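Local atomic coordinates of succinylglutamate desuccinylase/aspartoacylase (Ruegeria sp. TM1040, PDB entry 3NA6), a protein that probably hydrolyses an amide bond of an N-acylated amino acid, as a putative succinylglutamate desuccinylase/aspartoacylase of the zinc exopeptidase clan. Residues V43-L54 / T76-I87; I105-G116 / T121-Q131. All coordinates share one frame; numbering follows the deposited sequence. Where two conformers were deposited one is given.

Interaction 1 (V43-L54 / T76-I87); sequences VIQNGAGKTALL and TRAEDVTGRLII. With CA (calcium ion), chain C.
Thr51 OG1 is gripped by two nitrogens of Arg84. Arg84 NE comes to 2.9 Å of Thr51 OG1 and Arg84 NH2 to 3.1 Å of the same oxygen, a side-on grip. The hydroxyl oxygen lies at the guanidinium edge, within 3° of its plane. The arginine leaves the backbone extended and bends at chi3 (52°), which brings NE round to the threonine. Ile86 CD1 lies off-centre over one guanidinium face. Arg84 CD also meets Gln45 OE1 at 3.4 Å and touches Val43 CG1. The Gln45 amide is held from outside, with NE2 bonded to Asp16 OD1. Arg84 NH1 bonds to Leu13 O, outside the two segments.

Strand 83-87 is central, antiparallel to 43-46 and parallel to 51-54. Leu85 N binds Ile44 O at 2.7 Å. On the parallel side Ile86 N points almost straight at Ala52 O (178° at the hydrogen). On the Arg84 face, Leu53 CD1 presses on Ile86 CG2 at 3.5 Å, tighter than usual. On the opposite face, the side chains of Ile44 and Val81 cross at about a right angle, CG2 against CG2, and Leu54 CD1 meets Leu85 CD2. Strands 51-55 and 83-88 belong to a beta-alpha-beta unit whose helix, 64-75, packs on Leu54 and Ile87.

At the strand ends Thr82 OG1 binds the calcium ion at 2.6 Å. Gly237 O and four waters complete its shell, and one of these waters donates to Ala48 O. The mostly water-built shell is consistent with a peripheral calcium site. Thr51 OG1 accepts twice, which probably turns its own proton away from the arginine. This hydroxyl and the Leu13 carbonyl probably help to offset the Arg84 charge in place of water.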
# COMPACT_ATOMS: atom_id res chain seq x y z
N VAL A 43 21.61 -3.32 31.30
CA VAL A 43 21.74 -4.12 32.54
C VAL A 43 22.53 -3.30 33.52
O VAL A 43 23.60 -2.74 33.17
CB VAL A 43 22.44 -5.46 32.32
CG1 VAL A 43 22.58 -6.22 33.66
CG2 VAL A 43 21.66 -6.27 31.27
N ILE A 44 21.98 -3.18 34.73
CA ILE A 44 22.68 -2.57 35.87
C ILE A 44 22.70 -3.58 37.04
O ILE A 44 21.64 -4.00 37.51
CB ILE A 44 22.01 -1.24 36.34
CG1 ILE A 44 21.82 -0.29 35.16
CG2 ILE A 44 22.84 -0.60 37.48
CD1 ILE A 44 20.99 0.98 35.47
N GLN A 45 23.90 -3.93 37.48
CA GLN A 45 24.12 -4.95 38.50
C GLN A 45 25.19 -4.52 39.50
O GLN A 45 26.23 -3.98 39.13
CB GLN A 45 24.51 -6.28 37.87
CG GLN A 45 24.95 -7.35 38.87
CD GLN A 45 25.34 -8.63 38.21
OE1 GLN A 45 24.51 -9.30 37.56
NE2 GLN A 45 26.61 -9.00 38.34
N ASN A 46 24.92 -4.77 40.78
CA ASN A 46 25.81 -4.35 41.85
C ASN A 46 25.41 -5.03 43.14
O ASN A 46 24.23 -5.07 43.47
CB ASN A 46 25.76 -2.84 42.01
CG ASN A 46 26.75 -2.32 43.06
OD1 ASN A 46 26.35 -1.89 44.14
ND2 ASN A 46 28.03 -2.39 42.74
N GLY A 47 26.40 -5.55 43.86
CA GLY A 47 26.17 -6.21 45.13
C GLY A 47 25.23 -7.40 45.07
O GLY A 47 25.27 -8.19 44.12
N ALA A 48 24.38 -7.51 46.09
CA ALA A 48 23.56 -8.68 46.28
C ALA A 48 22.10 -8.29 46.30
O ALA A 48 21.69 -7.34 46.98
CB ALA A 48 23.96 -9.38 47.59
N GLY A 49 21.30 -9.03 45.53
CA GLY A 49 19.86 -8.87 45.61
C GLY A 49 19.11 -9.51 44.48
O GLY A 49 19.68 -10.21 43.63
N LYS A 50 17.81 -9.23 44.45
CA LYS A 50 16.96 -9.72 43.39
C LYS A 50 17.36 -9.15 42.03
O LYS A 50 18.00 -8.07 41.91
CB LYS A 50 15.51 -9.32 43.66
CG LYS A 50 14.82 -9.96 44.86
CD LYS A 50 13.33 -9.69 44.76
CE LYS A 50 12.65 -9.71 46.11
NZ LYS A 50 12.34 -11.06 46.59
N THR A 51 16.99 -9.91 40.99
CA THR A 51 17.01 -9.43 39.64
C THR A 51 15.59 -9.10 39.26
O THR A 51 14.70 -9.92 39.49
CB THR A 51 17.56 -10.48 38.66
OG1 THR A 51 18.95 -10.72 38.94
CG2 THR A 51 17.35 -9.99 37.18
N ALA A 52 15.38 -7.90 38.72
CA ALA A 52 14.09 -7.51 38.16
C ALA A 52 14.23 -7.35 36.65
O ALA A 52 15.19 -6.73 36.16
CB ALA A 52 13.57 -6.21 38.78
N LEU A 53 13.27 -7.92 35.94
CA LEU A 53 13.12 -7.77 34.52
C LEU A 53 12.00 -6.78 34.24
O LEU A 53 10.82 -7.01 34.58
CB LEU A 53 12.85 -9.11 33.85
CG LEU A 53 12.79 -9.14 32.31
CD1 LEU A 53 14.11 -8.68 31.65
CD2 LEU A 53 12.40 -10.55 31.84
N LEU A 54 12.38 -5.67 33.63
CA LEU A 54 11.51 -4.49 33.46
C LEU A 54 11.27 -4.23 31.97
O LEU A 54 12.22 -4.02 31.21
CB LEU A 54 12.14 -3.25 34.11
CG LEU A 54 12.66 -3.50 35.54
CD1 LEU A 54 13.53 -2.39 35.98
CD2 LEU A 54 11.48 -3.72 36.46
N THR A 76 20.45 5.76 36.45
CA THR A 76 20.66 4.98 37.67
C THR A 76 22.12 4.59 37.70
O THR A 76 22.64 4.08 36.70
CB THR A 76 19.84 3.70 37.64
OG1 THR A 76 18.45 4.05 37.53
CG2 THR A 76 20.09 2.83 38.89
N ARG A 77 22.78 4.82 38.84
CA ARG A 77 24.19 4.44 39.03
C ARG A 77 24.31 3.03 39.60
O ARG A 77 23.48 2.61 40.41
CB ARG A 77 24.87 5.42 39.98
CG ARG A 77 24.68 6.89 39.58
CD ARG A 77 25.47 7.84 40.48
NE ARG A 77 24.95 7.90 41.85
CZ ARG A 77 25.67 7.62 42.93
NH1 ARG A 77 26.94 7.25 42.81
NH2 ARG A 77 25.11 7.71 44.13
N ALA A 78 25.35 2.30 39.19
CA ALA A 78 25.57 0.95 39.72
C ALA A 78 25.56 0.98 41.23
O ALA A 78 24.96 0.11 41.86
CB ALA A 78 26.87 0.34 39.20
N GLU A 79 26.19 2.00 41.80
CA GLU A 79 26.31 2.15 43.24
C GLU A 79 24.96 2.34 43.97
O GLU A 79 24.92 2.25 45.19
CB GLU A 79 27.24 3.34 43.55
CG GLU A 79 27.12 4.50 42.55
CD GLU A 79 28.14 4.49 41.41
OE1 GLU A 79 28.06 3.64 40.50
OE2 GLU A 79 29.01 5.40 41.41
N ASP A 80 23.89 2.65 43.24
CA ASP A 80 22.55 2.84 43.82
C ASP A 80 21.79 1.52 43.91
O ASP A 80 20.71 1.49 44.51
CB ASP A 80 21.66 3.74 42.94
CG ASP A 80 22.26 5.13 42.62
OD1 ASP A 80 22.98 5.69 43.49
OD2 ASP A 80 21.91 5.69 41.51
N VAL A 81 22.30 0.48 43.26
CA VAL A 81 21.64 -0.80 43.05
C VAL A 81 22.21 -1.88 43.97
O VAL A 81 23.43 -1.95 44.15
CB VAL A 81 21.81 -1.23 41.56
CG1 VAL A 81 21.38 -2.68 41.34
CG2 VAL A 81 21.02 -0.31 40.67
N THR A 82 21.32 -2.68 44.56
CA THR A 82 21.68 -3.92 45.29
C THR A 82 20.88 -5.06 44.67
O THR A 82 19.73 -5.31 45.04
CB THR A 82 21.40 -3.80 46.79
OG1 THR A 82 20.03 -3.41 46.98
CG2 THR A 82 22.35 -2.74 47.45
N GLY A 83 21.49 -5.74 43.70
CA GLY A 83 20.78 -6.69 42.87
C GLY A 83 21.08 -6.37 41.41
O GLY A 83 22.19 -5.95 41.07
N ARG A 84 20.07 -6.56 40.57
CA ARG A 84 20.21 -6.39 39.14
C ARG A 84 18.94 -5.86 38.53
O ARG A 84 17.84 -6.36 38.80
CB ARG A 84 20.56 -7.70 38.48
CG ARG A 84 20.71 -7.59 36.94
CD ARG A 84 21.40 -8.79 36.34
NE ARG A 84 20.77 -10.05 36.76
CZ ARG A 84 21.02 -11.24 36.20
NH1 ARG A 84 21.86 -11.37 35.18
NH2 ARG A 84 20.40 -12.31 36.67
N LEU A 85 19.10 -4.85 37.68
CA LEU A 85 18.02 -4.39 36.80
C LEU A 85 18.30 -4.85 35.36
O LEU A 85 19.33 -4.55 34.83
CB LEU A 85 17.93 -2.86 36.87
CG LEU A 85 17.68 -2.24 38.25
CD1 LEU A 85 17.86 -0.72 38.18
CD2 LEU A 85 16.29 -2.60 38.79
N ILE A 86 17.38 -5.58 34.72
CA ILE A 86 17.46 -5.83 33.27
C ILE A 86 16.33 -5.01 32.65
O ILE A 86 15.13 -5.32 32.87
CB ILE A 86 17.30 -7.30 32.92
CG1 ILE A 86 18.40 -8.12 33.60
CG2 ILE A 86 17.38 -7.51 31.41
CD1 ILE A 86 18.20 -9.64 33.54
N ILE A 87 16.70 -3.93 31.94
CA ILE A 87 15.78 -2.91 31.48
C ILE A 87 15.64 -2.98 29.94
O ILE A 87 16.61 -2.81 29.22
CB ILE A 87 16.30 -1.50 31.83
CG1 ILE A 87 16.70 -1.43 33.31
CG2 ILE A 87 15.23 -0.45 31.43
CD1 ILE A 87 17.30 -0.08 33.78
CA CA C . 18.76 -4.28 49.06
O HOH W 1 19.20 -6.60 47.92
O HOH W 2 17.71 -2.36 50.22
O HOH W 3 17.25 -5.75 50.49
O HOH W 4 20.91 -4.56 50.37

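Interaction 2 (I105-G116 / T121-Q131)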
# COMPACT_ATOMS: atom_id res chain seq x y z
N ILE A 105 6.21 -6.71 11.17
CA ILE A 105 6.86 -7.87 10.55
C ILE A 105 5.89 -9.05 10.44
O ILE A 105 5.79 -9.66 9.39
CB ILE A 105 8.15 -8.30 11.31
CG1 ILE A 105 9.19 -7.17 11.36
CG2 ILE A 105 8.80 -9.54 10.66
CD1 ILE A 105 10.41 -7.41 12.37
N ASP A 106 5.14 -9.35 11.50
CA ASP A 106 4.30 -10.55 11.57
C ASP A 106 2.91 -10.32 12.19
O ASP A 106 2.16 -11.26 12.44
CB ASP A 106 5.06 -11.63 12.34
CG ASP A 106 5.64 -11.11 13.68
OD1 ASP A 106 5.00 -10.23 14.31
OD2 ASP A 106 6.73 -11.57 14.08
N ARG A 107 2.55 -9.08 12.43
CA ARG A 107 1.30 -8.75 13.08
C ARG A 107 1.24 -9.37 14.48
O ARG A 107 0.18 -9.48 15.07
CB ARG A 107 0.15 -9.24 12.20
CG ARG A 107 -1.03 -8.30 12.10
CD ARG A 107 -0.94 -7.38 10.88
NE ARG A 107 -0.08 -6.22 11.14
CZ ARG A 107 0.36 -5.38 10.20
NH1 ARG A 107 0.04 -5.54 8.92
NH2 ARG A 107 1.14 -4.36 10.56
N GLY A 108 2.38 -9.76 15.03
CA GLY A 108 2.38 -10.43 16.32
C GLY A 108 2.00 -9.52 17.48
O GLY A 108 2.56 -8.43 17.65
N ASN A 109 1.05 -9.99 18.27
CA ASN A 109 0.77 -9.42 19.58
C ASN A 109 1.67 -10.15 20.58
O ASN A 109 1.44 -11.33 20.92
CB ASN A 109 -0.70 -9.60 19.97
CG ASN A 109 -1.03 -8.96 21.32
OD1 ASN A 109 -0.13 -8.56 22.06
ND2 ASN A 109 -2.32 -8.85 21.62
N LEU A 110 2.70 -9.45 21.02
CA LEU A 110 3.74 -10.08 21.82
C LEU A 110 3.12 -10.59 23.12
O LEU A 110 3.50 -11.67 23.59
CB LEU A 110 4.88 -9.11 22.14
CG LEU A 110 6.04 -9.60 23.03
CD1 LEU A 110 6.66 -10.94 22.57
CD2 LEU A 110 7.10 -8.54 23.13
N ASN A 111 2.14 -9.84 23.64
CA ASN A 111 1.52 -10.20 24.89
C ASN A 111 0.73 -11.49 24.84
O ASN A 111 0.38 -12.01 25.90
CB ASN A 111 0.62 -9.11 25.44
CG ASN A 111 0.36 -9.27 26.93
OD1 ASN A 111 1.24 -9.69 27.69
ND2 ASN A 111 -0.87 -8.98 27.36
N ARG A 112 0.45 -12.01 23.65
CA ARG A 112 -0.19 -13.32 23.53
C ARG A 112 0.68 -14.34 22.77
O ARG A 112 0.17 -15.35 22.30
CB ARG A 112 -1.57 -13.16 22.85
CG ARG A 112 -2.36 -11.93 23.38
CD ARG A 112 -3.89 -12.14 23.43
NE ARG A 112 -4.61 -10.88 23.68
CZ ARG A 112 -5.56 -10.39 22.88
NH1 ARG A 112 -5.94 -11.05 21.79
NH2 ARG A 112 -6.15 -9.25 23.20
N ALA A 113 1.99 -14.08 22.68
CA ALA A 113 2.91 -14.94 21.93
C ALA A 113 3.63 -16.02 22.75
O ALA A 113 4.38 -16.82 22.19
CB ALA A 113 3.93 -14.07 21.15
N PHE A 114 3.39 -16.06 24.05
CA PHE A 114 4.16 -16.94 24.96
C PHE A 114 3.63 -18.38 24.96
O PHE A 114 2.44 -18.59 24.79
CB PHE A 114 4.23 -16.32 26.36
CG PHE A 114 5.23 -15.21 26.42
CD1 PHE A 114 4.92 -13.96 25.91
CD2 PHE A 114 6.51 -15.46 26.85
CE1 PHE A 114 5.87 -12.97 25.87
CE2 PHE A 114 7.47 -14.45 26.83
CZ PHE A 114 7.13 -13.21 26.33
N PRO A 115 4.53 -19.38 25.08
CA PRO A 115 5.96 -19.28 25.36
C PRO A 115 6.85 -18.99 24.12
O PRO A 115 8.04 -18.85 24.27
CB PRO A 115 6.27 -20.66 25.90
CG PRO A 115 5.35 -21.56 25.14
CD PRO A 115 4.09 -20.78 25.02
N GLY A 116 6.27 -18.87 22.94
CA GLY A 116 7.05 -18.56 21.75
C GLY A 116 7.84 -19.77 21.28
O GLY A 116 7.67 -20.88 21.76
N THR A 121 8.26 -16.80 14.10
CA THR A 121 8.28 -15.41 13.67
C THR A 121 9.16 -14.57 14.60
O THR A 121 9.54 -15.04 15.66
CB THR A 121 6.84 -14.81 13.63
OG1 THR A 121 6.29 -14.74 14.97
CG2 THR A 121 5.96 -15.65 12.72
N VAL A 122 9.53 -13.37 14.18
CA VAL A 122 10.31 -12.46 15.04
C VAL A 122 9.66 -12.34 16.44
O VAL A 122 10.33 -12.49 17.46
CB VAL A 122 10.52 -11.09 14.37
CG1 VAL A 122 11.06 -10.11 15.38
CG2 VAL A 122 11.52 -11.25 13.17
N THR A 123 8.36 -12.10 16.48
CA THR A 123 7.65 -11.92 17.76
C THR A 123 7.75 -13.17 18.64
O THR A 123 7.94 -13.08 19.84
CB THR A 123 6.18 -11.50 17.50
OG1 THR A 123 6.16 -10.24 16.79
CG2 THR A 123 5.41 -11.33 18.83
N GLN A 124 7.64 -14.34 18.02
CA GLN A 124 7.76 -15.59 18.73
C GLN A 124 9.17 -15.83 19.27
O GLN A 124 9.32 -16.40 20.34
CB GLN A 124 7.36 -16.76 17.84
CG GLN A 124 5.92 -16.74 17.48
CD GLN A 124 5.53 -17.90 16.64
OE1 GLN A 124 6.14 -18.20 15.61
NE2 GLN A 124 4.51 -18.61 17.09
N LYS A 125 10.18 -15.45 18.49
CA LYS A 125 11.60 -15.54 18.90
C LYS A 125 11.92 -14.60 20.08
O LYS A 125 12.62 -14.99 21.02
CB LYS A 125 12.52 -15.25 17.71
CG LYS A 125 12.51 -16.36 16.61
CD LYS A 125 13.15 -15.85 15.34
CE LYS A 125 13.78 -16.91 14.49
NZ LYS A 125 14.14 -16.34 13.16
N ILE A 126 11.35 -13.39 20.08
CA ILE A 126 11.41 -12.50 21.24
C ILE A 126 10.82 -13.19 22.47
O ILE A 126 11.47 -13.26 23.53
CB ILE A 126 10.73 -11.13 20.98
CG1 ILE A 126 11.45 -10.37 19.87
CG2 ILE A 126 10.73 -10.27 22.22
CD1 ILE A 126 10.74 -9.04 19.40
N ALA A 127 9.60 -13.69 22.34
CA ALA A 127 8.94 -14.37 23.45
C ALA A 127 9.76 -15.55 23.96
O ALA A 127 9.95 -15.72 25.17
CB ALA A 127 7.55 -14.86 23.02
N ASP A 128 10.28 -16.35 23.05
CA ASP A 128 11.07 -17.51 23.43
C ASP A 128 12.34 -17.13 24.21
O ASP A 128 12.75 -17.84 25.13
CB ASP A 128 11.45 -18.34 22.20
CG ASP A 128 12.32 -19.51 22.56
OD1 ASP A 128 11.77 -20.55 23.02
OD2 ASP A 128 13.55 -19.37 22.42
N TYR A 129 12.97 -16.03 23.83
CA TYR A 129 14.17 -15.58 24.51
C TYR A 129 13.84 -15.12 25.92
O TYR A 129 14.59 -15.37 26.86
CB TYR A 129 14.86 -14.46 23.71
CG TYR A 129 16.18 -14.04 24.30
CD1 TYR A 129 17.31 -14.84 24.16
CD2 TYR A 129 16.31 -12.86 24.98
CE1 TYR A 129 18.51 -14.45 24.72
CE2 TYR A 129 17.50 -12.47 25.51
CZ TYR A 129 18.58 -13.26 25.39
OH TYR A 129 19.75 -12.84 25.94
N PHE A 130 12.72 -14.42 26.07
CA PHE A 130 12.27 -14.01 27.39
C PHE A 130 11.87 -15.21 28.22
O PHE A 130 12.26 -15.31 29.38
CB PHE A 130 11.17 -12.93 27.31
CG PHE A 130 11.74 -11.52 27.11
CD1 PHE A 130 12.41 -11.20 25.92
CD2 PHE A 130 11.68 -10.58 28.11
CE1 PHE A 130 12.96 -9.99 25.74
CE2 PHE A 130 12.25 -9.34 27.93
CZ PHE A 130 12.87 -9.04 26.74
N GLN A 131 11.10 -16.13 27.64
CA GLN A 131 10.64 -17.33 28.35
C GLN A 131 11.78 -18.20 28.88
O GLN A 131 11.77 -18.59 30.04
CB GLN A 131 9.81 -18.20 27.40
CG GLN A 131 9.22 -19.49 28.01
CD GLN A 131 8.03 -19.24 28.92
OE1 GLN A 131 7.16 -18.42 28.62
NE2 GLN A 131 8.00 -19.94 30.06
O HOH W 5 3.76 -17.87 19.70
O HOH W 6 9.79 -20.85 24.62
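Asp106 reaches the start of helix 122-134 atom by atom. Its CB packs against Thr121 CB at 3.9 Å. CG sits between the backbone N and the carbonyl carbon (chi1 49°), which directs the carboxylate at the helix. Asp106 OD1 accepts a hydrogen bond from Thr123 OG1 at 2.7 Å, through its syn lone pair. Asp106 OD1 also accepts from Gly108 N at 2.8 Å, closing an Asx turn. Asp106 OD2 accepts from Thr123 N at 2.9 Å, and the bond is nearly straight (168°). A carboxylate beside the first turn would probably be stabilised by the helix dipole. An asparagine in its place would probably leave either the Thr123 hydroxyl or its backbone N-H without an acceptor and weaken the hold on this turn.

Thr121 is the N-cap of the helix, and it forms a capping box with Gln124. The loop then runs along the helix side. Thr123 CG2 lies against Leu110 CA and Ala113 CB. Leu110 CD2 touches Ile126 CG2, the two side chains crossing at about a right angle. Further on, Ala127 CB stands over the centre of the Phe114 ring, a CH-pi contact of 3.7 Å from Ala127 CB to the ring centroid. Gln131 OE1 comes to the ring edge, 3.5 Å from Phe114 CD2. The same oxygen meets Pro115, which follows a cis peptide. Gly116 CA approaches Gln124 O at 3.4 Å.

Interaction 1 closes before interaction 2 opens along the chain, and their centres lie 26 Å apart. They still meet directly: Leu53 CD2 of strand 51-54 packs on Phe130 CD2 of helix 122-131 at 3.8 Å. Phe130 also touches Thr55 just beyond. The helix thus covers the face of the sheet that carries Leu53 and Ile86, while helix 64-75 lies on the other. The 105-116 loop leads toward the probable active site. There Asn109 bonds to His59, which with Glu62 and His145 may form an empty metal site, as expected for this clan. Of the two contacts only interaction 1 reaches the calcium ion, through Thr82; Gly237 is its other protein ligand.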